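PDB 2W1J: putative sortase, which probably acts as a pilus-associated class C sortase, a transpeptidase that covalently joins pilin subunits during pilus fibre biogenesis in Streptococcus pneumoniae. Local coordinates for residues G94-E97 with G98-L101. Sequence-based numbering, arbitrary orientation.
Sequences GHLE and GTSL
His-95 and Leu-96 meet Thr-99 and Ser-100 in a local, largely buried contact around a type II beta turn, where the chain leaves the short strand 93-95 of the sortase beta fold. The turn runs from Leu-96 to Thr-99, closed by the backbone bond from Thr-99 N to Leu-96 O (3.1 Å). Its third position is Gly-98, with a positive phi of 102°; a side chain here would run into the carbonyl oxygen of Glu-97, so the bend illustrates why glycine suits this place in a type II turn. The same Leu-96 oxygen is gripped a second time, by the Thr-99 hydroxyl, with OG1 to Leu-96 O at 2.8 Å. That donor lies in the carbonyl plane on a lone pair, whereas the amide is tilted from the plane. Thr-99 OG1 sits between its own backbone N and carbonyl carbon (chi1 75°), a torsion that turns the hydroxyl back to the turn's first carbonyl and leaves methyl CG2 against Leu-96 CD2 at 4.1 Å.

From the strand just before the turn, the imidazole of His-95 reaches across to the outgoing chain. Its NE2 donates to Ser-100 O at 2.8 Å, approaching from above the carbonyl plane instead of along a lone pair. With ND1 bonded to the hydroxyl of Tyr-56, both ring nitrogens have partners, which should fix the ring's rotation. Leu-101 adds a looser apolar touch, CD2 to His-95 CE1 at 4.1 Å.

Strand 108-113 accompanies this bend: Thr-99 OG1 also bonds Val-111 N, and Ser-100 OG bonds His-109 N. Farther along, Leu-101 packs on Ala-28 and Phe-31, bringing the loop against helix 18-33.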
ATOM      1  N   GLY A  94       3.007  -2.729  -4.546  1.00  4.28           N
ATOM      2  CA  GLY A  94       4.240  -2.427  -3.826  1.00  5.92           C
ATOM      3  C   GLY A  94       4.051  -1.286  -2.849  1.00  5.66           C
ATOM      4  O   GLY A  94       3.383  -0.297  -3.140  1.00  8.19           O
ATOM      5  N   HIS A  95       4.654  -1.410  -1.679  1.00  5.53           N
ATOM      6  CA  HIS A  95       4.640  -0.329  -0.710  1.00  5.09           C
ATOM      7  C   HIS A  95       5.711   0.697  -1.078  1.00  4.70           C
ATOM      8  O   HIS A  95       6.865   0.336  -1.330  1.00  5.68           O
ATOM      9  CB  HIS A  95       4.903  -0.897   0.678  1.00  5.18           C
ATOM     10  CG  HIS A  95       5.080   0.157   1.719  1.00  5.36           C
ATOM     11  ND1 HIS A  95       6.321   0.557   2.168  1.00  5.78           N
ATOM     12  CD2 HIS A  95       4.171   0.923   2.369  1.00  6.30           C
ATOM     13  CE1 HIS A  95       6.167   1.526   3.054  1.00  6.89           C
ATOM     14  NE2 HIS A  95       4.875   1.769   3.189  1.00  6.16           N
ATOM     15  N   LEU A  96       5.332   1.972  -1.106  1.00  4.83           N
ATOM     16  CA  LEU A  96       6.255   3.038  -1.460  1.00  5.20           C
ATOM     17  C   LEU A  96       7.218   3.350  -0.317  1.00  5.49           C
ATOM     18  O   LEU A  96       6.835   3.900   0.718  1.00  5.59           O
ATOM     19  CB  LEU A  96       5.486   4.291  -1.875  1.00  5.18           C
ATOM     20  CG  LEU A  96       6.280   5.451  -2.496  1.00  5.68           C
ATOM     21  CD1 LEU A  96       7.034   5.018  -3.745  1.00  8.66           C
ATOM     22  CD2 LEU A  96       5.356   6.612  -2.819  1.00  6.76           C
ATOM     23  N   GLU A  97       8.486   2.997  -0.501  1.00  5.59           N
ATOM     24  CA  GLU A  97       9.475   3.214   0.545  1.00  6.07           C
ATOM     25  C   GLU A  97       9.616   4.703   0.836  1.00  6.20           C
ATOM     26  O   GLU A  97       9.589   5.527  -0.080  1.00  5.99           O
ATOM     27  CB  GLU A  97      10.824   2.597   0.158  1.00  6.32           C
ATOM     28  CG  GLU A  97      11.848   2.631   1.292  1.00  7.56           C
ATOM     29  CD  GLU A  97      13.093   1.799   1.018  1.00  8.92           C
ATOM     30  OE1 GLU A  97      13.241   1.279  -0.110  1.00  8.85           O
ATOM     31  OE2 GLU A  97      13.929   1.669   1.943  1.00  9.25           O
ATOM     32  N   GLY A  98       9.729   5.045   2.116  1.00  5.27           N
ATOM     33  CA  GLY A  98       9.690   6.436   2.544  1.00  5.24           C
ATOM     34  C   GLY A  98       8.343   6.812   3.137  1.00  4.21           C
ATOM     35  O   GLY A  98       8.236   7.834   3.805  1.00  4.91           O
ATOM     36  N   THR A  99       7.314   5.998   2.889  1.00  4.66           N
ATOM     37  CA  THR A  99       5.999   6.217   3.495  1.00  4.76           C
ATOM     38  C   THR A  99       5.795   5.259   4.672  1.00  4.25           C
ATOM     39  O   THR A  99       6.563   4.315   4.860  1.00  4.42           O
ATOM     40  CB  THR A  99       4.842   6.127   2.459  1.00  4.67           C
ATOM     41  OG1 THR A  99       4.573   4.765   2.083  1.00  4.80           O
ATOM     42  CG2 THR A  99       5.166   6.972   1.226  1.00  5.43           C
ATOM     43  N   SER A 100       4.767   5.495   5.480  1.00  3.93           N
ATOM     44  CA  SER A 100       4.543   4.685   6.675  1.00  4.28           C
ATOM     45  C   SER A 100       4.251   3.235   6.307  1.00  3.92           C
ATOM     46  O   SER A 100       3.569   2.967   5.299  1.00  4.41           O
ATOM     47  CB  SER A 100       3.331   5.212   7.443  1.00  5.02           C
ATOM     48  OG  SER A 100       3.424   6.596   7.725  1.00  4.35           O
ATOM     49  N   LEU A 101       4.726   2.300   7.129  1.00  4.20           N
ATOM     50  CA  LEU A 101       4.256   0.925   7.011  1.00  4.56           C
ATOM     51  C   LEU A 101       2.759   0.857   7.279  1.00  4.55           C
ATOM     52  O   LEU A 101       2.222   1.665   8.057  1.00  4.43           O
ATOM     53  CB  LEU A 101       4.981   0.033   8.006  1.00  5.05           C
ATOM     54  CG  LEU A 101       6.496  -0.057   7.823  1.00  4.41           C
ATOM     55  CD1 LEU A 101       7.103  -0.862   8.958  1.00  6.44           C
ATOM     56  CD2 LEU A 101       6.809  -0.712   6.478  1.00  4.46           C
TER